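Local atomic coordinates of 2-C-methyl-D-erythritol 2,4-cyclodiphosphate synthase (Thermus thermophilus, PDB entry 1IV3), a protein that converts 4-diphosphocytidyl-2-C-methyl-D-erythritol 2-phosphate into 2-C-methyl-D-erythritol 2,4-cyclodiphosphate with release of CMP, a step of non-mevalonate isoprenoid synthesis. Residues E14-P28 and L98-L112. The protein carries 3 engineered substitutions. Numbering follows the deposited sequence.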
ATOM      1  N   GLU A  14     -19.680   8.211  15.580  1.00 20.62           N
ATOM      2  CA  GLU A  14     -20.193   9.538  15.861  1.00 18.55           C
ATOM      3  C   GLU A  14     -19.882  10.013  17.283  1.00 16.32           C
ATOM      4  O   GLU A  14     -20.005   9.268  18.256  1.00 17.18           O
ATOM      5  CB  GLU A  14     -21.712   9.570  15.588  1.00 21.63           C
ATOM      6  CG  GLU A  14     -22.018  10.517  14.434  1.00 25.98           C
ATOM      7  CD  GLU A  14     -22.538   9.759  13.231  1.00 44.18           C
ATOM      8  OE1 GLU A  14     -22.272  10.163  12.081  1.00 55.06           O
ATOM      9  OE2 GLU A  14     -23.222   8.735  13.451  1.00 67.08           O
ATOM     10  N   GLY A  15     -19.467  11.275  17.344  1.00 18.60           N
ATOM     11  CA  GLY A  15     -19.212  12.041  18.534  1.00 19.57           C
ATOM     12  C   GLY A  15     -17.952  11.680  19.278  1.00 20.90           C
ATOM     13  O   GLY A  15     -17.747  12.107  20.409  1.00 21.43           O
ATOM     14  N   ARG A  16     -17.061  10.893  18.694  1.00 22.32           N
ATOM     15  CA  ARG A  16     -15.767  10.646  19.329  1.00 18.74           C
ATOM     16  C   ARG A  16     -14.736  11.617  18.764  1.00 18.29           C
ATOM     17  O   ARG A  16     -14.838  11.993  17.588  1.00 17.51           O
ATOM     18  CB  ARG A  16     -15.336   9.211  19.057  1.00 17.54           C
ATOM     19  CG  ARG A  16     -16.038   8.130  19.857  1.00 33.96           C
ATOM     20  CD  ARG A  16     -15.432   6.764  19.546  1.00 50.70           C
ATOM     21  NE  ARG A  16     -16.434   5.710  19.712  1.00 70.70           N
ATOM     22  CZ  ARG A  16     -16.861   5.325  20.910  1.00 79.91           C
ATOM     23  NH1 ARG A  16     -16.356   5.915  21.988  1.00 68.98           N
ATOM     24  NH2 ARG A  16     -17.772   4.367  21.024  1.00 91.77           N
ATOM     25  N   PRO A  17     -13.741  12.036  19.520  1.00 16.95           N
ATOM     26  CA  PRO A  17     -12.711  12.939  18.971  1.00 15.49           C
ATOM     27  C   PRO A  17     -11.903  12.252  17.879  1.00 15.46           C
ATOM     28  O   PRO A  17     -11.615  11.060  17.900  1.00 17.10           O
ATOM     29  CB  PRO A  17     -11.815  13.244  20.184  1.00 15.29           C
ATOM     30  CG  PRO A  17     -12.006  12.030  21.046  1.00 20.37           C
ATOM     31  CD  PRO A  17     -13.475  11.709  20.938  1.00 22.22           C
ATOM     32  N   LEU A  18     -11.516  13.040  16.880  1.00 13.01           N
ATOM     33  CA  LEU A  18     -10.705  12.495  15.797  1.00 14.03           C
ATOM     34  C   LEU A  18      -9.270  12.993  15.924  1.00 12.85           C
ATOM     35  O   LEU A  18      -9.057  14.209  15.948  1.00 17.53           O
ATOM     36  CB  LEU A  18     -11.262  12.906  14.429  1.00  9.85           C
ATOM     37  CG  LEU A  18     -10.389  12.467  13.253  1.00 13.43           C
ATOM     38  CD1 LEU A  18     -10.328  10.955  13.144  1.00 11.42           C
ATOM     39  CD2 LEU A  18     -10.900  13.075  11.950  1.00 17.15           C
ATOM     40  N   TYR A  19      -8.319  12.075  16.011  1.00 11.65           N
ATOM     41  CA  TYR A  19      -6.913  12.437  16.058  1.00 12.65           C
ATOM     42  C   TYR A  19      -6.183  11.949  14.820  1.00 14.89           C
ATOM     43  O   TYR A  19      -6.324  10.766  14.475  1.00 13.95           O
ATOM     44  CB  TYR A  19      -6.224  11.802  17.286  1.00 15.24           C
ATOM     45  CG  TYR A  19      -6.809  12.397  18.548  1.00 13.04           C
ATOM     46  CD1 TYR A  19      -6.363  13.668  18.900  1.00 19.02           C
ATOM     47  CD2 TYR A  19      -7.737  11.729  19.322  1.00 16.26           C
ATOM     48  CE1 TYR A  19      -6.852  14.273  20.039  1.00 21.38           C
ATOM     49  CE2 TYR A  19      -8.242  12.334  20.480  1.00 17.87           C
ATOM     50  CZ  TYR A  19      -7.782  13.600  20.804  1.00 24.13           C
ATOM     51  OH  TYR A  19      -8.237  14.248  21.934  1.00 36.84           O
ATOM     52  N   LEU A  20      -5.404  12.830  14.183  1.00 13.29           N
ATOM     53  CA  LEU A  20      -4.669  12.409  12.984  1.00 12.08           C
ATOM     54  C   LEU A  20      -3.352  13.165  12.937  1.00 10.69           C
ATOM     55  O   LEU A  20      -3.321  14.380  13.135  1.00 11.62           O
ATOM     56  CB  LEU A  20      -5.449  12.620  11.687  1.00 13.24           C
ATOM     57  CG  LEU A  20      -6.557  11.604  11.395  1.00 16.05           C
ATOM     58  CD1 LEU A  20      -7.437  12.061  10.233  1.00 14.16           C
ATOM     59  CD2 LEU A  20      -6.004  10.222  11.086  1.00 18.77           C
ATOM     60  N   CYS A  21      -2.280  12.413  12.710  1.00 10.37           N
ATOM     61  CA  CYS A  21      -0.977  13.059  12.642  1.00  9.22           C
ATOM     62  C   CYS A  21      -0.611  13.796  13.923  1.00 10.79           C
ATOM     63  O   CYS A  21       0.189  14.731  13.891  1.00 13.68           O
ATOM     64  CB  CYS A  21      -0.943  14.066  11.475  1.00  7.62           C
ATOM     65  SG  CYS A  21      -1.108  13.274   9.850  1.00 12.52           S
ATOM     66  N   GLY A  22      -1.181  13.375  15.040  1.00 12.04           N
ATOM     67  CA  GLY A  22      -0.857  13.913  16.349  1.00 10.48           C
ATOM     68  C   GLY A  22      -1.774  15.053  16.728  1.00 11.85           C
ATOM     69  O   GLY A  22      -1.650  15.537  17.857  1.00 13.89           O
ATOM     70  N   LEU A  23      -2.671  15.475  15.838  1.00  8.17           N
ATOM     71  CA  LEU A  23      -3.561  16.587  16.161  1.00  9.12           C
ATOM     72  C   LEU A  23      -5.024  16.207  16.347  1.00 12.77           C
ATOM     73  O   LEU A  23      -5.540  15.265  15.721  1.00 11.08           O
ATOM     74  CB  LEU A  23      -3.551  17.581  15.000  1.00 11.49           C
ATOM     75  CG  LEU A  23      -2.194  18.054  14.496  1.00 13.39           C
ATOM     76  CD1 LEU A  23      -2.409  19.073  13.379  1.00 13.05           C
ATOM     77  CD2 LEU A  23      -1.360  18.615  15.644  1.00 15.42           C
ATOM     78  N   LEU A  24      -5.707  16.999  17.174  1.00 12.41           N
ATOM     79  CA  LEU A  24      -7.163  16.951  17.249  1.00 15.13           C
ATOM     80  C   LEU A  24      -7.808  17.538  15.996  1.00 17.30           C
ATOM     81  O   LEU A  24      -7.588  18.681  15.629  1.00 21.16           O
ATOM     82  CB  LEU A  24      -7.643  17.708  18.496  1.00 17.46           C
ATOM     83  CG  LEU A  24      -8.832  17.115  19.257  1.00 26.41           C
ATOM     84  CD1 LEU A  24      -9.538  18.203  20.062  1.00 26.17           C
ATOM     85  CD2 LEU A  24      -9.818  16.412  18.350  1.00 24.99           C
ATOM     86  N   ILE A  25      -8.637  16.774  15.297  1.00 16.69           N
ATOM     87  CA  ILE A  25      -9.300  17.326  14.125  1.00 19.01           C
ATOM     88  C   ILE A  25     -10.810  17.451  14.321  1.00 22.72           C
ATOM     89  O   ILE A  25     -11.508  16.449  14.535  1.00 16.31           O
ATOM     90  CB  ILE A  25      -9.024  16.443  12.902  1.00 18.85           C
ATOM     91  CG1 ILE A  25      -7.519  16.283  12.654  1.00 17.40           C
ATOM     92  CG2 ILE A  25      -9.734  16.986  11.678  1.00 28.94           C
ATOM     93  CD1 ILE A  25      -6.882  17.652  12.451  1.00 20.44           C
ATOM     94  N   PRO A  26     -11.303  18.683  14.206  1.00 20.56           N
ATOM     95  CA  PRO A  26     -12.748  18.925  14.387  1.00 25.53           C
ATOM     96  C   PRO A  26     -13.525  18.035  13.421  1.00 16.79           C
ATOM     97  O   PRO A  26     -13.220  18.045  12.234  1.00 15.23           O
ATOM     98  CB  PRO A  26     -12.900  20.404  14.053  1.00 29.92           C
ATOM     99  CG  PRO A  26     -11.542  20.980  14.355  1.00 25.38           C
ATOM    100  CD  PRO A  26     -10.589  19.923  13.867  1.00 17.49           C
ATOM    101  N   SER A  27     -14.474  17.257  13.954  1.00 16.73           N
ATOM    102  CA  SER A  27     -15.112  16.199  13.201  1.00 15.73           C
ATOM    103  C   SER A  27     -16.382  15.671  13.858  1.00 17.86           C
ATOM    104  O   SER A  27     -16.450  15.629  15.082  1.00 22.83           O
ATOM    105  CB  SER A  27     -14.119  15.037  13.038  1.00 15.05           C
ATOM    106  OG  SER A  27     -14.691  13.953  12.310  1.00 18.36           O
ATOM    107  N   PRO A  28     -17.348  15.262  13.049  1.00 20.52           N
ATOM    108  CA  PRO A  28     -18.560  14.606  13.556  1.00 19.37           C
ATOM    109  C   PRO A  28     -18.287  13.163  13.962  1.00 20.71           C
ATOM    110  O   PRO A  28     -19.161  12.535  14.553  1.00 23.92           O
ATOM    111  CB  PRO A  28     -19.502  14.615  12.347  1.00 19.32           C
ATOM    112  CG  PRO A  28     -18.583  14.600  11.165  1.00 28.07           C
ATOM    113  CD  PRO A  28     -17.377  15.413  11.578  1.00 25.25           C
ATOM    114  N   LEU A  98      -3.958   9.037   3.773  1.00 10.57           N
ATOM    115  CA  LEU A  98      -5.078   8.922   4.680  1.00 14.13           C
ATOM    116  C   LEU A  98      -6.380   8.876   3.874  1.00 16.90           C
ATOM    117  O   LEU A  98      -6.586   9.742   3.021  1.00 12.02           O
ATOM    118  CB  LEU A  98      -5.152  10.094   5.638  1.00 12.23           C
ATOM    119  CG  LEU A  98      -3.848  10.396   6.364  1.00 14.94           C
ATOM    120  CD1 LEU A  98      -4.114  11.481   7.411  1.00 17.35           C
ATOM    121  CD2 LEU A  98      -3.263   9.147   7.001  1.00 17.25           C
ATOM    122  N   THR A  99      -7.182   7.869   4.213  1.00 10.39           N
ATOM    123  CA  THR A  99      -8.448   7.656   3.522  1.00 12.87           C
ATOM    124  C   THR A  99      -9.596   7.674   4.511  1.00 16.06           C
ATOM    125  O   THR A  99      -9.598   6.935   5.502  1.00 14.73           O
ATOM    126  CB  THR A  99      -8.425   6.309   2.774  1.00 12.52           C
ATOM    127  OG1 THR A  99      -7.316   6.289   1.865  1.00 13.41           O
ATOM    128  CG2 THR A  99      -9.684   6.135   1.957  1.00 11.93           C
ATOM    129  N   LEU A 100     -10.564   8.538   4.258  1.00 15.03           N
ATOM    130  CA  LEU A 100     -11.782   8.610   5.073  1.00 17.67           C
ATOM    131  C   LEU A 100     -12.806   9.484   4.349  1.00 19.43           C
ATOM    132  O   LEU A 100     -12.434  10.410   3.617  1.00 13.17           O
ATOM    133  CB  LEU A 100     -11.488   9.129   6.476  1.00 19.89           C
ATOM    134  CG  LEU A 100     -11.220  10.621   6.673  1.00 14.41           C
ATOM    135  CD1 LEU A 100     -10.967  10.948   8.145  1.00 20.41           C
ATOM    136  CD2 LEU A 100     -10.047  11.084   5.836  1.00 18.32           C
ATOM    137  N   ASP A 101     -14.087   9.167   4.520  1.00 17.91           N
ATOM    138  CA  ASP A 101     -15.114   9.892   3.764  1.00 19.08           C
ATOM    139  C   ASP A 101     -15.460  11.222   4.408  1.00 20.01           C
ATOM    140  O   ASP A 101     -15.910  12.143   3.718  1.00 22.98           O
ATOM    141  CB  ASP A 101     -16.351   8.993   3.595  1.00 22.27           C
ATOM    142  CG  ASP A 101     -16.028   7.764   2.767  1.00 21.64           C
ATOM    143  OD1 ASP A 101     -14.840   7.436   2.565  1.00 25.98           O
ATOM    144  OD2 ASP A 101     -16.966   7.102   2.268  1.00 45.74           O
ATOM    145  N   ARG A 102     -15.253  11.378   5.710  1.00 17.43           N
ATOM    146  CA  ARG A 102     -15.471  12.667   6.369  1.00 13.98           C
ATOM    147  C   ARG A 102     -14.653  12.656   7.651  1.00 16.02           C
ATOM    148  O   ARG A 102     -14.440  11.524   8.123  1.00 19.92           O
ATOM    149  CB  ARG A 102     -16.951  12.885   6.650  1.00 19.63           C
ATOM    150  CG  ARG A 102     -17.628  11.668   7.243  1.00 28.88           C
ATOM    151  CD  ARG A 102     -19.111  11.875   7.550  1.00 30.66           C
ATOM    152  NE  ARG A 102     -19.568  10.791   8.424  1.00 37.07           N
ATOM    153  CZ  ARG A 102     -20.480  10.876   9.377  1.00 42.34           C
ATOM    154  NH1 ARG A 102     -21.082  12.033   9.618  1.00 33.15           N
ATOM    155  NH2 ARG A 102     -20.794   9.799  10.092  1.00 43.28           N
ATOM    156  N   PRO A 103     -14.206  13.781   8.171  1.00 18.68           N
ATOM    157  CA  PRO A 103     -14.385  15.126   7.634  1.00 20.53           C
ATOM    158  C   PRO A 103     -13.379  15.425   6.524  1.00 24.74           C
ATOM    159  O   PRO A 103     -12.435  14.656   6.327  1.00 26.67           O
ATOM    160  CB  PRO A 103     -14.051  16.027   8.832  1.00 26.38           C
ATOM    161  CG  PRO A 103     -12.979  15.256   9.534  1.00 24.68           C
ATOM    162  CD  PRO A 103     -13.386  13.817   9.415  1.00 24.48           C
ATOM    163  N   LYS A 104     -13.561  16.524   5.799  1.00 17.79           N
ATOM    164  CA  LYS A 104     -12.556  16.959   4.838  1.00 23.03           C
ATOM    165  C   LYS A 104     -11.244  17.297   5.545  1.00 19.06           C
ATOM    166  O   LYS A 104     -11.260  18.021   6.553  1.00 15.09           O
ATOM    167  CB  LYS A 104     -13.055  18.196   4.068  1.00 23.44           C
ATOM    168  CG  LYS A 104     -14.273  17.857   3.205  1.00 32.91           C
ATOM    169  CD  LYS A 104     -14.724  19.055   2.386  1.00 48.64           C
ATOM    170  CE  LYS A 104     -14.839  18.702   0.906  1.00 50.90           C
ATOM    171  NZ  LYS A 104     -16.207  18.196   0.576  1.00 72.46           N
ATOM    172  N   LEU A 105     -10.138  16.789   5.013  1.00 13.47           N
ATOM    173  CA  LEU A 105      -8.840  17.067   5.649  1.00 13.93           C
ATOM    174  C   LEU A 105      -8.120  18.244   5.022  1.00 12.92           C
ATOM    175  O   LEU A 105      -7.208  18.826   5.623  1.00 10.08           O
ATOM    176  CB  LEU A 105      -7.997  15.781   5.649  1.00 15.93           C
ATOM    177  CG  LEU A 105      -8.521  14.624   6.519  1.00 13.69           C
ATOM    178  CD1 LEU A 105      -7.514  13.485   6.581  1.00 11.61           C
ATOM    179  CD2 LEU A 105      -8.847  15.087   7.940  1.00 11.84           C
ATOM    180  N   GLY A 106      -8.546  18.616   3.806  1.00 19.33           N
ATOM    181  CA  GLY A 106      -7.962  19.752   3.110  1.00 16.85           C
ATOM    182  C   GLY A 106      -7.667  20.985   3.939  1.00 19.85           C
ATOM    183  O   GLY A 106      -6.514  21.479   3.929  1.00 16.59           O
ATOM    184  N   PRO A 107      -8.660  21.483   4.668  1.00 18.62           N
ATOM    185  CA  PRO A 107      -8.456  22.709   5.451  1.00 27.89           C
ATOM    186  C   PRO A 107      -7.397  22.540   6.536  1.00 23.80           C
ATOM    187  O   PRO A 107      -6.963  23.567   7.082  1.00 30.56           O
ATOM    188  CB  PRO A 107      -9.826  22.979   6.086  1.00 19.30           C
ATOM    189  CG  PRO A 107     -10.784  22.267   5.200  1.00 15.84           C
ATOM    190  CD  PRO A 107     -10.038  21.001   4.832  1.00 25.16           C
ATOM    191  N   HIS A 108      -6.997  21.307   6.839  1.00 16.09           N
ATOM    192  CA  HIS A 108      -6.018  21.044   7.899  1.00 14.55           C
ATOM    193  C   HIS A 108      -4.654  20.625   7.388  1.00  9.98           C
ATOM    194  O   HIS A 108      -3.764  20.208   8.147  1.00 11.65           O
ATOM    195  CB  HIS A 108      -6.550  19.917   8.818  1.00 14.89           C
ATOM    196  CG  HIS A 108      -7.853  20.330   9.447  1.00 15.39           C
ATOM    197  ND1 HIS A 108      -9.084  19.853   9.080  1.00 24.08           N
ATOM    198  CD2 HIS A 108      -8.063  21.232  10.438  1.00 12.95           C
ATOM    199  CE1 HIS A 108     -10.018  20.431   9.818  1.00 15.54           C
ATOM    200  NE2 HIS A 108      -9.419  21.266  10.646  1.00 20.76           N
ATOM    201  N   ARG A 109      -4.475  20.716   6.086  1.00 11.41           N
ATOM    202  CA  ARG A 109      -3.273  20.197   5.449  1.00 12.82           C
ATOM    203  C   ARG A 109      -2.019  20.802   6.048  1.00 10.00           C
ATOM    204  O   ARG A 109      -1.062  20.113   6.403  1.00 12.67           O
ATOM    205  CB  ARG A 109      -3.322  20.499   3.933  1.00 11.89           C
ATOM    206  CG  ARG A 109      -2.225  19.827   3.147  1.00 11.40           C
ATOM    207  CD  ARG A 109      -2.324  20.052   1.651  1.00 15.42           C
ATOM    208  NE  ARG A 109      -3.589  19.635   1.058  1.00 14.68           N
ATOM    209  CZ  ARG A 109      -3.808  18.408   0.586  1.00 18.74           C
ATOM    210  NH1 ARG A 109      -2.806  17.539   0.673  1.00 17.07           N
ATOM    211  NH2 ARG A 109      -4.968  18.047   0.049  1.00 12.94           N
ATOM    212  N   LYS A 110      -2.012  22.135   6.171  1.00 11.46           N
ATOM    213  CA  LYS A 110      -0.788  22.763   6.672  1.00 11.11           C
ATOM    214  C   LYS A 110      -0.458  22.269   8.081  1.00  9.76           C
ATOM    215  O   LYS A 110       0.685  21.879   8.358  1.00 13.19           O
ATOM    216  CB  LYS A 110      -0.920  24.287   6.674  1.00 17.25           C
ATOM    217  CG  LYS A 110       0.382  24.949   7.094  1.00 31.78           C
ATOM    218  CD  LYS A 110       0.284  26.471   7.133  1.00 36.85           C
ATOM    219  CE  LYS A 110       1.335  27.015   8.103  1.00 37.14           C
ATOM    220  NZ  LYS A 110       2.702  26.522   7.766  1.00 56.57           N
ATOM    221  N   ALA A 111      -1.469  22.298   8.947  1.00 10.52           N
ATOM    222  CA  ALA A 111      -1.240  21.869  10.326  1.00 12.54           C
ATOM    223  C   ALA A 111      -0.787  20.411  10.384  1.00  8.08           C
ATOM    224  O   ALA A 111       0.118  20.058  11.129  1.00 10.58           O
ATOM    225  CB  ALA A 111      -2.512  22.040  11.139  1.00 10.18           C
ATOM    226  N   LEU A 112      -1.425  19.527   9.625  1.00 12.68           N
ATOM    227  CA  LEU A 112      -1.072  18.101   9.648  1.00  9.47           C
ATOM    228  C   LEU A 112       0.357  17.865   9.184  1.00  9.36           C
ATOM    229  O   LEU A 112       1.181  17.178   9.806  1.00 12.71           O
ATOM    230  CB  LEU A 112      -2.046  17.341   8.752  1.00  8.98           C
ATOM    231  CG  LEU A 112      -3.468  17.260   9.319  1.00 10.76           C
ATOM    232  CD1 LEU A 112      -4.516  16.838   8.295  1.00 11.19           C
ATOM    233  CD2 LEU A 112      -3.410  16.294  10.497  1.00  8.80           C
TER
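L112 pushes methyl CD2 tightly into the type I' turn of hairpin 18-25, 3.5 Å from C21 CB, and meets L20 and L23. The L20 and L105 side chains cross at about a right angle, CD1 to CD1 3.9 Å; L20 CD2 and CD1 also meet CD1 of L98 and L100 respectively. I25 and H108 run alongside each other in opposite directions: with I25 CG1 beside the backbone N (chi1 -57°), CG2 is anti to it and carried over one imidazole face, a CH-pi contact 4.1 Å from the centroid. P26 CD touches H108 NE2; H108 ND1 is buried without a partner. Replacing H108 by an alanine is likely to leave I25 CG2 without its aromatic face and open a gap beside P26. Cis-proline P103 meets L18 tip to tip, CD to CD2 3.6 Å. The far end is loose and solvent-facing: extended R102 reaches E14 by a salt bridge, NH2 to OE1 a short 2.5 Å at 166°, in the guanidinium plane but from above the carboxylate. Hairpin 18-25 and its flanks pack on L100, R102, P103 and L105 of substrate-binding segment 100-106 and the start of helix 109-120; L112 also packs on F131 of strand 127-132, L20 on V142 of strand 141-150.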